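Local structure of pyruvate kinase (Cryptosporidium parvum, 4DRS) at residues A[329-334]-A[346-351]; A[337-342]-A[375-380]; A[427-432]-A[486-491]; A[417-422]-A[518-523]; A[202-207]-A[297-302]. The protein probably catalyses the last step of glycolysis, transferring the phosphoryl group of phosphoenolpyruvate to ADP to give pyruvate and ATP. All blocks are in the same frame, centred on the assembly; numbering follows the deposited sequence.

Contact 1: A[329-334]-A[346-351]; sequences QMLESM and TDVANA
Met330 presses its first two side-chain carbons into helix 342-354, between the carboxylate of Asp347 and a methyl of Val348. Here the packing is closest. Met330 CG comes to 3.1 Å from Asp347 OD2, a near approach of carbon to oxygen, while Met330 CB lies 3.7 Å from Val348 CG2. Both helix side chains cross that of Met330 at about a right angle, so they meet the flank of the thioether chain and not its end. With CG of Met330 beside its own backbone N (chi1 -70°), that carbon is set against the carboxylate; bends at chi2 and chi3 then turn the sulfur aside, which an unbranched chain can do in a tight corner. The segment 329-334 belongs to the loop that follows strand 324-327, the seventh of the TIM barrel, and the helix it meets is the one that returns the chain to the eighth strand, 358-361; Val359 of that strand touches both Met330 and Val348. Asp347 suits a buried place because its other oxygen, OD1, is hydrogen-bonded to Thr346 OG1 of the second subunit. Toward the later part of the loop the fit slackens: Leu331 CD2 is 4.4 Å from Val348 CG2, and this side chain also touches Leu361 and Ala374 of helix 371-386. Beyond it Glu332 and Ser333, both partly exposed, run away from the helix segment in a short 3-10 turn.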
# COMPACT_ATOMS: atom_id res chain seq x y z
N GLN A 329 10.02 -30.41 -19.47
CA GLN A 329 10.31 -30.53 -20.91
C GLN A 329 9.49 -29.49 -21.68
O GLN A 329 8.58 -29.83 -22.45
CB GLN A 329 10.07 -31.95 -21.42
CG GLN A 329 10.75 -32.26 -22.75
CD GLN A 329 10.47 -33.66 -23.24
OE1 GLN A 329 9.33 -34.02 -23.53
NE2 GLN A 329 11.52 -34.47 -23.36
N MET A 330 9.83 -28.22 -21.47
CA MET A 330 9.02 -27.10 -21.94
C MET A 330 8.96 -26.95 -23.47
O MET A 330 7.98 -26.43 -24.00
CB MET A 330 9.47 -25.79 -21.29
CG MET A 330 9.15 -25.70 -19.81
SD MET A 330 10.25 -26.67 -18.76
CE MET A 330 11.63 -25.53 -18.64
N LEU A 331 10.00 -27.40 -24.17
CA LEU A 331 10.07 -27.21 -25.62
C LEU A 331 10.02 -28.53 -26.41
O LEU A 331 10.89 -28.80 -27.24
CB LEU A 331 11.31 -26.37 -26.01
CG LEU A 331 11.60 -25.04 -25.29
CD1 LEU A 331 12.93 -24.47 -25.75
CD2 LEU A 331 10.49 -24.02 -25.48
N GLU A 332 8.98 -29.32 -26.16
CA GLU A 332 8.77 -30.61 -26.84
C GLU A 332 8.88 -30.52 -28.36
O GLU A 332 9.59 -31.32 -28.97
CB GLU A 332 7.40 -31.20 -26.47
CG GLU A 332 7.31 -31.82 -25.09
CD GLU A 332 5.90 -32.23 -24.72
OE1 GLU A 332 4.99 -31.38 -24.82
OE2 GLU A 332 5.70 -33.40 -24.33
N SER A 333 8.18 -29.55 -28.94
CA SER A 333 8.13 -29.36 -30.39
C SER A 333 9.49 -29.11 -31.04
O SER A 333 9.61 -29.15 -32.27
CB SER A 333 7.16 -28.22 -30.74
OG SER A 333 7.29 -27.82 -32.10
N MET A 334 10.51 -28.88 -30.22
CA MET A 334 11.85 -28.55 -30.73
C MET A 334 12.79 -29.76 -30.80
O MET A 334 14.02 -29.61 -30.86
CB MET A 334 12.46 -27.40 -29.93
CG MET A 334 11.65 -26.12 -30.02
SD MET A 334 12.53 -24.65 -29.47
CE MET A 334 13.56 -24.33 -30.90
N THR A 346 5.50 -19.36 -23.77
CA THR A 346 4.77 -18.75 -22.65
C THR A 346 4.96 -19.54 -21.35
O THR A 346 4.95 -18.95 -20.26
CB THR A 346 3.27 -18.57 -22.95
OG1 THR A 346 2.66 -19.84 -23.15
CG2 THR A 346 3.05 -17.69 -24.19
N ASP A 347 5.15 -20.85 -21.46
CA ASP A 347 5.41 -21.71 -20.31
C ASP A 347 6.71 -21.33 -19.59
O ASP A 347 6.75 -21.26 -18.36
CB ASP A 347 5.44 -23.18 -20.71
CG ASP A 347 5.35 -24.12 -19.51
OD1 ASP A 347 4.48 -23.90 -18.64
OD2 ASP A 347 6.14 -25.08 -19.43
N VAL A 348 7.76 -21.08 -20.38
CA VAL A 348 9.05 -20.66 -19.84
C VAL A 348 8.98 -19.23 -19.31
O VAL A 348 9.52 -18.92 -18.24
CB VAL A 348 10.18 -20.79 -20.88
CG1 VAL A 348 11.53 -20.48 -20.25
CG2 VAL A 348 10.20 -22.19 -21.47
N ALA A 349 8.32 -18.35 -20.07
CA ALA A 349 8.09 -16.98 -19.65
C ALA A 349 7.38 -16.91 -18.31
O ALA A 349 7.79 -16.18 -17.41
CB ALA A 349 7.29 -16.23 -20.71
N ASN A 350 6.31 -17.69 -18.17
CA ASN A 350 5.53 -17.70 -16.94
C ASN A 350 6.22 -18.43 -15.79
O ASN A 350 5.98 -18.11 -14.62
CB ASN A 350 4.12 -18.23 -17.18
CG ASN A 350 3.24 -17.22 -17.90
OD1 ASN A 350 2.98 -16.14 -17.38
ND2 ASN A 350 2.78 -17.58 -19.08
N ALA A 351 7.09 -19.39 -16.10
CA ALA A 351 7.92 -20.02 -15.07
C ALA A 351 8.88 -18.98 -14.48
O ALA A 351 9.02 -18.90 -13.27
CB ALA A 351 8.67 -21.22 -15.62

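Contact 2: A[337-342]-A[375-380]; sequences SNRPTR and VNVMSR
Val377 gives up the most surface here, dividing its two methyls between Pro340 and Arg339. With CG1 anti to the backbone N (chi1 160°), the valine puts that methyl against the proline ring, 3.8 Å from Pro340 CG and 4.0 Å from Pro340 CD. The other methyl, CG2, faces the arginine chain, 4.1 Å from Arg339 CG. A beta-branched residue suits this place because it presents two blunt apolar ends from one rigid stem. Pro340 is the second residue of the group: its compact ring offers carbon to the helix and, lacking an N-H, leaves no donor to satisfy. Met345 touches both Pro340 and Val377 and so continues the apolar patch into helix 342-354. The two segments bring together neighbouring parts of the outer layer of the TIM barrel: 337-342 ends the long loop after strand 324-327 and enters helix 342-354, while 375-380 lies on helix 371-386, which follows the eighth strand. Thr341 takes the N-cap position of the helix, and its backbone N is hydrogen-bonded to Glu344 OE1. Just before, Ser337 OG donates to Arg339 O over 3.2 Å, in the carbonyl plane and on a lone pair (C=O...donor angle 142°). Arg339, the third residue, contributes only aliphatic carbon to Val377; its chain bends at chi3, and NH2 makes a weak hydrogen bond to Gly298 O of the second subunit.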
# COMPACT_ATOMS: atom_id res chain seq x y z
N SER A 337 11.43 -29.79 -34.80
CA SER A 337 11.11 -28.51 -35.43
C SER A 337 12.14 -27.42 -35.11
O SER A 337 12.71 -27.39 -34.02
CB SER A 337 9.70 -28.04 -35.05
OG SER A 337 9.34 -26.85 -35.72
N ASN A 338 12.36 -26.53 -36.09
CA ASN A 338 13.33 -25.43 -35.98
C ASN A 338 13.03 -24.46 -34.84
O ASN A 338 13.95 -23.91 -34.23
CB ASN A 338 13.40 -24.68 -37.32
CG ASN A 338 14.38 -23.52 -37.29
OD1 ASN A 338 15.56 -23.69 -37.01
ND2 ASN A 338 13.88 -22.32 -37.59
N ARG A 339 11.75 -24.25 -34.57
CA ARG A 339 11.31 -23.30 -33.55
C ARG A 339 10.05 -23.82 -32.84
O ARG A 339 9.32 -24.64 -33.40
CB ARG A 339 11.08 -21.93 -34.17
CG ARG A 339 11.76 -20.78 -33.44
CD ARG A 339 11.74 -19.50 -34.25
NE ARG A 339 10.37 -19.06 -34.52
CZ ARG A 339 10.05 -18.15 -35.44
NH1 ARG A 339 10.98 -17.57 -36.19
NH2 ARG A 339 8.77 -17.81 -35.61
N PRO A 340 9.80 -23.35 -31.60
CA PRO A 340 8.67 -23.90 -30.85
C PRO A 340 7.36 -23.20 -31.18
O PRO A 340 7.31 -22.33 -32.05
CB PRO A 340 9.06 -23.60 -29.41
CG PRO A 340 9.79 -22.30 -29.50
CD PRO A 340 10.46 -22.26 -30.85
N THR A 341 6.30 -23.60 -30.48
CA THR A 341 5.02 -22.92 -30.59
C THR A 341 4.83 -22.00 -29.39
O THR A 341 5.57 -22.10 -28.41
CB THR A 341 3.85 -23.92 -30.70
OG1 THR A 341 3.87 -24.81 -29.58
CG2 THR A 341 3.96 -24.72 -32.01
N ARG A 342 3.85 -21.11 -29.50
CA ARG A 342 3.55 -20.12 -28.46
C ARG A 342 3.44 -20.71 -27.05
O ARG A 342 4.05 -20.20 -26.11
CB ARG A 342 2.28 -19.36 -28.81
CG ARG A 342 2.50 -18.18 -29.73
CD ARG A 342 1.25 -17.88 -30.55
NE ARG A 342 1.42 -16.72 -31.42
CZ ARG A 342 2.10 -16.71 -32.56
NH1 ARG A 342 2.71 -17.81 -33.00
NH2 ARG A 342 2.18 -15.60 -33.28
N VAL A 375 17.88 -23.79 -26.93
CA VAL A 375 18.56 -23.04 -25.88
C VAL A 375 18.49 -21.54 -26.15
O VAL A 375 18.16 -20.75 -25.26
CB VAL A 375 20.04 -23.46 -25.73
CG1 VAL A 375 20.69 -22.74 -24.56
CG2 VAL A 375 20.16 -24.96 -25.56
N ASN A 376 18.80 -21.17 -27.38
CA ASN A 376 18.84 -19.78 -27.79
C ASN A 376 17.47 -19.11 -27.66
O ASN A 376 17.36 -18.00 -27.14
CB ASN A 376 19.38 -19.66 -29.22
CG ASN A 376 19.73 -18.24 -29.59
OD1 ASN A 376 18.89 -17.48 -30.06
ND2 ASN A 376 20.99 -17.88 -29.37
N VAL A 377 16.44 -19.80 -28.13
CA VAL A 377 15.05 -19.38 -27.96
C VAL A 377 14.69 -19.23 -26.47
O VAL A 377 14.20 -18.18 -26.04
CB VAL A 377 14.09 -20.37 -28.67
CG1 VAL A 377 12.67 -20.28 -28.13
CG2 VAL A 377 14.12 -20.13 -30.18
N MET A 378 14.97 -20.27 -25.68
CA MET A 378 14.67 -20.28 -24.25
C MET A 378 15.34 -19.11 -23.54
O MET A 378 14.72 -18.45 -22.70
CB MET A 378 15.08 -21.62 -23.62
CG MET A 378 14.44 -21.88 -22.26
SD MET A 378 14.42 -23.61 -21.72
CE MET A 378 16.12 -23.83 -21.17
N SER A 379 16.60 -18.86 -23.90
CA SER A 379 17.38 -17.77 -23.32
C SER A 379 16.74 -16.39 -23.57
O SER A 379 16.63 -15.58 -22.65
CB SER A 379 18.80 -17.80 -23.87
OG SER A 379 19.57 -16.73 -23.35
N ARG A 380 16.33 -16.16 -24.81
CA ARG A 380 15.72 -14.89 -25.21
C ARG A 380 14.37 -14.69 -24.51
O ARG A 380 14.07 -13.59 -24.04
CB ARG A 380 15.56 -14.82 -26.73
CG ARG A 380 16.82 -15.17 -27.50
CD ARG A 380 17.33 -14.03 -28.37
NE ARG A 380 16.44 -13.75 -29.49
CZ ARG A 380 16.28 -14.53 -30.57
NH1 ARG A 380 16.97 -15.66 -30.70
NH2 ARG A 380 15.43 -14.17 -31.52

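Contact 3: A[427-432]-A[486-491]; sequences LIITIT and NALALA. With SO4 (sulfate ion), chain C.
Across this contact the forces are those of apolar packing between Leu427 and Ile429 on the strand and Ala487, Leu488 and Ala491 on the helix. Leu427 CD1 reaches Ala491 CB at 3.7 Å. Ile429 uses both branches: CG2 lies 4.2 Å from Ala487 CB, and CD1 comes to 3.9 Å from Leu488 CD2. With CG1 beside the backbone N (chi1 -55°), the longer branch is carried over to the leucine while CG2 stays by the alanine. The alternate residues 427 and 429 point to the same face of the sheet, and the small alanines, one helical turn apart, let the axes of strand 427-431 and helix 486-491 pass at 10.5 Å and 138°. Cys453 and Ile451 of the neighbouring strand extend this floor, as in a Rossmann-like alpha/beta sheet covered by helices.

Polar chemistry of side chains gathers just beyond the strand, at Thr432. Its OG1 lies 2.7 Å from both O2 and O3 of a sulfate; Gly435 N also bonds to this hydroxyl. Thr434 OG1, Thr437 OG1 and Glu433 N also bond to the anion. The sulfate probably came from the crystallisation liquor, but the threonine-rich turn and helix start are consistent with the pocket that holds a phosphate of the allosteric effector in related pyruvate kinases. The contact thus sets the strand on an oily helix face while the turn after it offers hydroxyl and N-H groups suited to a phosphate-like anion.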
# COMPACT_ATOMS: atom_id res chain seq x y z
N LEU A 427 25.57 -2.77 -10.90
CA LEU A 427 26.05 -4.07 -10.43
C LEU A 427 26.08 -4.19 -8.92
O LEU A 427 26.27 -3.20 -8.20
CB LEU A 427 27.47 -4.33 -10.96
CG LEU A 427 27.72 -4.52 -12.45
CD1 LEU A 427 29.22 -4.50 -12.68
CD2 LEU A 427 27.11 -5.80 -12.99
N ILE A 428 25.88 -5.42 -8.44
CA ILE A 428 26.15 -5.76 -7.05
C ILE A 428 27.29 -6.79 -7.04
O ILE A 428 27.12 -7.92 -7.50
CB ILE A 428 24.91 -6.33 -6.33
CG1 ILE A 428 23.75 -5.33 -6.40
CG2 ILE A 428 25.25 -6.68 -4.89
CD1 ILE A 428 22.43 -5.86 -5.85
N ILE A 429 28.45 -6.37 -6.54
CA ILE A 429 29.62 -7.25 -6.48
C ILE A 429 29.79 -7.79 -5.06
O ILE A 429 29.79 -7.02 -4.10
CB ILE A 429 30.91 -6.52 -6.94
CG1 ILE A 429 30.71 -5.92 -8.33
CG2 ILE A 429 32.10 -7.47 -6.92
CD1 ILE A 429 31.80 -4.95 -8.74
N THR A 430 29.92 -9.11 -4.95
CA THR A 430 30.10 -9.74 -3.64
C THR A 430 31.36 -10.61 -3.58
O THR A 430 31.57 -11.49 -4.41
CB THR A 430 28.84 -10.53 -3.20
OG1 THR A 430 29.07 -11.11 -1.91
CG2 THR A 430 28.48 -11.64 -4.19
N ILE A 431 32.21 -10.32 -2.60
CA ILE A 431 33.40 -11.13 -2.36
C ILE A 431 32.99 -12.22 -1.38
O ILE A 431 32.59 -11.94 -0.26
CB ILE A 431 34.56 -10.27 -1.79
CG1 ILE A 431 34.97 -9.18 -2.78
CG2 ILE A 431 35.76 -11.14 -1.45
CD1 ILE A 431 35.92 -8.15 -2.22
N THR A 432 33.07 -13.47 -1.83
CA THR A 432 32.56 -14.59 -1.05
C THR A 432 33.48 -15.81 -1.15
O THR A 432 34.10 -16.06 -2.18
CB THR A 432 31.12 -14.96 -1.47
OG1 THR A 432 30.63 -16.02 -0.63
CG2 THR A 432 31.04 -15.38 -2.94
N ASN A 486 39.63 -5.16 -10.18
CA ASN A 486 39.67 -6.15 -11.26
C ASN A 486 38.27 -6.52 -11.74
O ASN A 486 38.03 -6.64 -12.95
CB ASN A 486 40.43 -7.41 -10.83
CG ASN A 486 41.89 -7.14 -10.52
OD1 ASN A 486 42.42 -6.07 -10.82
ND2 ASN A 486 42.54 -8.12 -9.91
N ALA A 487 37.34 -6.67 -10.79
CA ALA A 487 35.96 -7.04 -11.10
C ALA A 487 35.23 -5.95 -11.90
O ALA A 487 34.49 -6.25 -12.83
CB ALA A 487 35.19 -7.37 -9.83
N LEU A 488 35.46 -4.69 -11.53
CA LEU A 488 34.91 -3.56 -12.28
C LEU A 488 35.56 -3.42 -13.66
O LEU A 488 34.88 -3.06 -14.63
CB LEU A 488 35.08 -2.26 -11.49
CG LEU A 488 34.17 -2.02 -10.28
CD1 LEU A 488 34.74 -0.90 -9.42
CD2 LEU A 488 32.75 -1.71 -10.71
N ALA A 489 36.86 -3.71 -13.75
CA ALA A 489 37.57 -3.67 -15.02
C ALA A 489 37.09 -4.78 -15.95
O ALA A 489 36.81 -4.54 -17.13
CB ALA A 489 39.08 -3.76 -14.80
N LEU A 490 36.99 -5.99 -15.42
CA LEU A 490 36.50 -7.14 -16.18
C LEU A 490 35.04 -6.94 -16.60
O LEU A 490 34.67 -7.26 -17.73
CB LEU A 490 36.69 -8.45 -15.41
CG LEU A 490 36.37 -9.79 -16.08
CD1 LEU A 490 36.99 -9.92 -17.46
CD2 LEU A 490 36.80 -10.95 -15.20
N ALA A 491 34.23 -6.40 -15.69
CA ALA A 491 32.81 -6.13 -15.99
C ALA A 491 32.64 -5.03 -17.04
O ALA A 491 31.71 -5.09 -17.85
CB ALA A 491 32.05 -5.78 -14.72
S SO4 C . 30.29 -15.49 2.47
O1 SO4 C . 31.28 -14.41 2.63
O2 SO4 C . 29.26 -15.04 1.51
O3 SO4 C . 30.94 -16.71 1.94
O4 SO4 C . 29.67 -15.82 3.77

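Contact 4: A[417-422]-A[518-523]; sequences VESAHD and NLMKIV
Ser419 meets Met520 and Ile522 through van der Waals contact, with a hydroxyl set among carbon groups. Ser419 OG lies 3.4 Å from Met520 CE and 3.7 Å from Ile522 CD1; Ser419 CB stands farther back, 4.0 Å from Met520 CE and 4.1 Å from Ile522 CD1, so the hydroxyl is the leading atom. Residues 520 and 522 alternate on one face of the strand, so their side chains come at the serine together. The methionine leaves its backbone with CG anti to N (chi1 -166°) and bends at its last two torsions, so that CE turns toward Ile522 and lies against the hydroxyl. A small residue suits this spot, since the helix has to come close to two long side chains; Ile504 of strand 502-506 closes in on all three. This is the C-terminal alpha/beta domain, with helix 408-422 packed on a sheet that has 519-524 as one of its edge strands within the chain. Ile412 of the third subunit packs on both Met520 and Ile522. Hydrogen bonding turns outward to the tetramer: Ser419 OG bonds to Ser415 OG of the third subunit, Glu418 OE2 bonds to Tyr395 OH of that subunit, and residues 519-521 pair antiparallel with one of its strands, continuing the sheet across the interface.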
# COMPACT_ATOMS: atom_id res chain seq x y z
N VAL A 417 20.76 -4.60 -1.94
CA VAL A 417 19.70 -4.50 -2.94
C VAL A 417 18.97 -3.16 -2.84
O VAL A 417 18.66 -2.55 -3.87
CB VAL A 417 18.70 -5.67 -2.84
CG1 VAL A 417 17.54 -5.48 -3.82
CG2 VAL A 417 19.40 -7.00 -3.12
N GLU A 418 18.70 -2.70 -1.62
CA GLU A 418 18.06 -1.40 -1.42
C GLU A 418 18.98 -0.26 -1.88
O GLU A 418 18.52 0.67 -2.57
CB GLU A 418 17.64 -1.19 0.04
CG GLU A 418 16.63 -0.08 0.23
CD GLU A 418 16.71 0.58 1.60
OE1 GLU A 418 17.84 0.82 2.09
OE2 GLU A 418 15.64 0.88 2.18
N SER A 419 20.26 -0.33 -1.51
CA SER A 419 21.26 0.65 -1.92
C SER A 419 21.41 0.75 -3.43
O SER A 419 21.49 1.86 -3.97
CB SER A 419 22.63 0.32 -1.30
OG SER A 419 22.86 1.13 -0.16
N ALA A 420 21.45 -0.40 -4.10
CA ALA A 420 21.60 -0.46 -5.55
C ALA A 420 20.44 0.27 -6.22
O ALA A 420 20.64 0.97 -7.22
CB ALA A 420 21.68 -1.90 -6.03
N HIS A 421 19.25 0.11 -5.66
CA HIS A 421 18.06 0.77 -6.15
C HIS A 421 18.11 2.25 -5.92
O HIS A 421 17.82 3.03 -6.83
CB HIS A 421 16.82 0.16 -5.50
CG HIS A 421 15.54 0.86 -5.87
ND1 HIS A 421 14.95 0.69 -7.07
CD2 HIS A 421 14.74 1.74 -5.15
CE1 HIS A 421 13.83 1.44 -7.12
NE2 HIS A 421 13.70 2.08 -5.94
N ASP A 422 18.50 2.65 -4.71
CA ASP A 422 18.51 4.06 -4.32
C ASP A 422 19.51 4.92 -5.09
O ASP A 422 19.26 6.10 -5.31
CB ASP A 422 18.73 4.19 -2.81
CG ASP A 422 17.50 3.82 -1.99
OD1 ASP A 422 16.37 3.91 -2.52
OD2 ASP A 422 17.67 3.43 -0.82
N ASN A 518 29.56 -9.17 6.02
CA ASN A 518 29.25 -8.24 7.15
C ASN A 518 29.48 -6.76 6.81
O ASN A 518 29.20 -5.88 7.63
CB ASN A 518 30.06 -8.62 8.39
CG ASN A 518 31.55 -8.34 8.24
OD1 ASN A 518 32.14 -8.58 7.18
ND2 ASN A 518 32.17 -7.83 9.30
N LEU A 519 29.96 -6.50 5.59
CA LEU A 519 30.32 -5.15 5.16
C LEU A 519 29.72 -4.80 3.80
O LEU A 519 29.65 -5.64 2.90
CB LEU A 519 31.85 -5.03 5.10
CG LEU A 519 32.53 -3.68 4.86
CD1 LEU A 519 33.91 -3.69 5.49
CD2 LEU A 519 32.62 -3.36 3.37
N MET A 520 29.30 -3.55 3.65
CA MET A 520 28.74 -3.05 2.39
C MET A 520 29.30 -1.66 2.08
O MET A 520 29.35 -0.80 2.95
CB MET A 520 27.22 -3.00 2.48
CG MET A 520 26.52 -2.83 1.14
SD MET A 520 25.05 -1.78 1.25
CE MET A 520 25.79 -0.16 1.09
N LYS A 521 29.72 -1.46 0.83
CA LYS A 521 30.10 -0.12 0.36
C LYS A 521 29.59 0.17 -1.04
O LYS A 521 29.25 -0.75 -1.80
CB LYS A 521 31.62 0.12 0.47
CG LYS A 521 32.50 -0.83 -0.34
CD LYS A 521 33.89 -0.25 -0.55
CE LYS A 521 34.77 -0.35 0.68
NZ LYS A 521 35.17 -1.76 0.99
N ILE A 522 29.52 1.45 -1.38
CA ILE A 522 29.14 1.86 -2.73
C ILE A 522 30.34 2.52 -3.40
O ILE A 522 30.85 3.53 -2.93
CB ILE A 522 27.93 2.82 -2.73
CG1 ILE A 522 26.81 2.27 -1.83
CG2 ILE A 522 27.44 3.05 -4.15
CD1 ILE A 522 25.54 3.09 -1.82
N VAL A 523 30.78 1.93 -4.51
CA VAL A 523 31.94 2.43 -5.26
C VAL A 523 31.52 2.94 -6.64
O VAL A 523 30.44 2.61 -7.13
CB VAL A 523 33.04 1.35 -5.41
CG1 VAL A 523 33.68 1.05 -4.06
CG2 VAL A 523 32.49 0.07 -6.04

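Contact 5: A[202-207]-A[297-302]; sequences NLPGCK and LGMEIP
Met299 leaves its backbone with CG beside N (chi1 -76°), runs on extended, and then bends at chi3 (43°), which swings CE over the stem of Asn202. The asparagine, its own CG also beside N (chi1 -58°), sends its side chain obliquely across the thioether. The methyl is the touching group: Met299 CE lies 3.5 Å from Asn202 CB and 3.7 Å from Asn202 CG. More loosely, the same methyl approaches the proline ring, with Pro204 CG 4.3 Å from Met299 CE. A long, unbranched and pliant methionine suits a place where the two backbones stay well apart, the nearest CA atoms, of Pro204 and Met299, being 7.7 Å from each other. Leu167 of strand 165-168 also touches both Met299 and Pro204.

Residues 203-206 form a type II beta turn, closed by Cys206 N to Leu203 O at 3.1 Å; Pro204 has the fixed phi wanted at its second position, and Gly205 readily takes the positive phi of the third. On the other side a short turn presents Met299, with Leu297 O accepting from both Glu300 N and Ile301 N. The side chain of Asn202 is about 9 Å from that of Arg116, which binds ADP in a structure of this protein, though none is bound here. Segment 202-207 comes off the mixed sheet inserted between the third and fourth barrel strands, and 297-302 follows the sixth strand. This is the junction between the B domain and the mouth of the TIM barrel, as in other pyruvate kinases.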
# COMPACT_ATOMS: atom_id res chain seq x y z
N ASN A 202 4.41 -47.96 -15.23
CA ASN A 202 3.68 -47.39 -14.10
C ASN A 202 2.65 -48.35 -13.53
O ASN A 202 2.01 -49.10 -14.27
CB ASN A 202 2.98 -46.10 -14.53
CG ASN A 202 3.95 -45.06 -15.06
OD1 ASN A 202 4.72 -44.46 -14.30
ND2 ASN A 202 3.90 -44.82 -16.37
N LEU A 203 2.49 -48.32 -12.21
CA LEU A 203 1.51 -49.15 -11.52
C LEU A 203 0.57 -48.28 -10.67
O LEU A 203 0.80 -48.11 -9.46
CB LEU A 203 2.21 -50.20 -10.65
CG LEU A 203 3.29 -51.09 -11.27
CD1 LEU A 203 3.94 -51.95 -10.20
CD2 LEU A 203 2.74 -51.96 -12.40
N PRO A 204 -0.48 -47.72 -11.30
CA PRO A 204 -1.45 -46.85 -10.62
C PRO A 204 -2.13 -47.54 -9.44
O PRO A 204 -2.58 -48.69 -9.56
CB PRO A 204 -2.48 -46.55 -11.72
CG PRO A 204 -1.75 -46.73 -13.00
CD PRO A 204 -0.81 -47.87 -12.73
N GLY A 205 -2.19 -46.84 -8.31
CA GLY A 205 -2.80 -47.37 -7.09
C GLY A 205 -2.03 -48.50 -6.42
O GLY A 205 -2.53 -49.12 -5.48
N CYS A 206 -0.81 -48.76 -6.90
CA CYS A 206 0.03 -49.82 -6.34
C CYS A 206 1.30 -49.24 -5.73
O CYS A 206 1.90 -48.31 -6.27
CB CYS A 206 0.38 -50.85 -7.41
SG CYS A 206 -1.04 -51.69 -8.17
N LYS A 207 1.69 -49.79 -4.59
CA LYS A 207 2.94 -49.41 -3.93
C LYS A 207 4.11 -50.09 -4.62
O LYS A 207 4.15 -51.31 -4.75
CB LYS A 207 2.89 -49.76 -2.43
CG LYS A 207 4.15 -49.44 -1.63
CD LYS A 207 4.43 -47.94 -1.53
CE LYS A 207 5.51 -47.63 -0.51
NZ LYS A 207 6.87 -48.10 -0.91
N LEU A 297 3.38 -37.31 -11.21
CA LEU A 297 2.38 -36.36 -10.72
C LEU A 297 1.12 -36.28 -11.59
O LEU A 297 0.00 -36.31 -11.07
CB LEU A 297 3.00 -34.96 -10.54
CG LEU A 297 2.19 -33.91 -9.78
CD1 LEU A 297 1.77 -34.41 -8.40
CD2 LEU A 297 2.97 -32.61 -9.67
N GLY A 298 1.32 -36.22 -12.91
CA GLY A 298 0.22 -36.13 -13.87
C GLY A 298 -0.71 -37.33 -13.93
O GLY A 298 -1.65 -37.35 -14.72
N MET A 299 -0.44 -38.33 -13.08
CA MET A 299 -1.24 -39.55 -13.03
C MET A 299 -1.88 -39.78 -11.66
O MET A 299 -2.70 -40.68 -11.50
CB MET A 299 -0.36 -40.75 -13.37
CG MET A 299 -0.04 -40.93 -14.84
SD MET A 299 1.29 -42.13 -15.09
CE MET A 299 0.80 -43.42 -13.94
N GLU A 300 -1.50 -38.96 -10.68
CA GLU A 300 -1.95 -39.14 -9.31
C GLU A 300 -2.93 -38.04 -8.89
O GLU A 300 -3.71 -38.21 -7.95
CB GLU A 300 -0.76 -39.19 -8.35
CG GLU A 300 0.29 -40.22 -8.75
CD GLU A 300 1.48 -40.25 -7.81
OE1 GLU A 300 1.91 -39.17 -7.34
OE2 GLU A 300 2.00 -41.35 -7.54
N ILE A 301 -2.88 -36.92 -9.61
CA ILE A 301 -3.78 -35.79 -9.38
C ILE A 301 -4.42 -35.39 -10.71
O ILE A 301 -3.93 -35.79 -11.77
CB ILE A 301 -3.05 -34.59 -8.74
CG1 ILE A 301 -2.06 -33.94 -9.72
CG2 ILE A 301 -2.34 -35.02 -7.46
CD1 ILE A 301 -1.72 -32.50 -9.39
N PRO A 302 -5.53 -34.63 -10.67
CA PRO A 302 -6.07 -34.08 -11.92
C PRO A 302 -5.07 -33.15 -12.60
O PRO A 302 -4.43 -32.34 -11.93
CB PRO A 302 -7.31 -33.30 -11.45
CG PRO A 302 -7.72 -33.98 -10.19
CD PRO A 302 -6.44 -34.39 -9.53

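The five contacts fall into three regions of the chain. Contacts 1 and 2, with centres 8 Å apart, share one patch of the barrel's outer layer, where Met334 SD packs on Pro340 CD at 3.5 Å; contacts 1, 2 and 5 all touch the second subunit. Contacts 3 and 4 lie 13 Å apart in the C-terminal domain, where Ile428 CG1 meets Ala420 CB at 4.0 Å; contact 4 turns to the third subunit. Contact 5 stands alone, its centre 49 Å from those of contacts 3 and 4. Met330 in contact 1 and Asn202 in contact 5 lie about 11 Å and 9 Å, side chain to side chain, from Arg74 and Arg116 respectively, ADP-binding residues in a structure of this protein; the sulfate belongs to a distant domain.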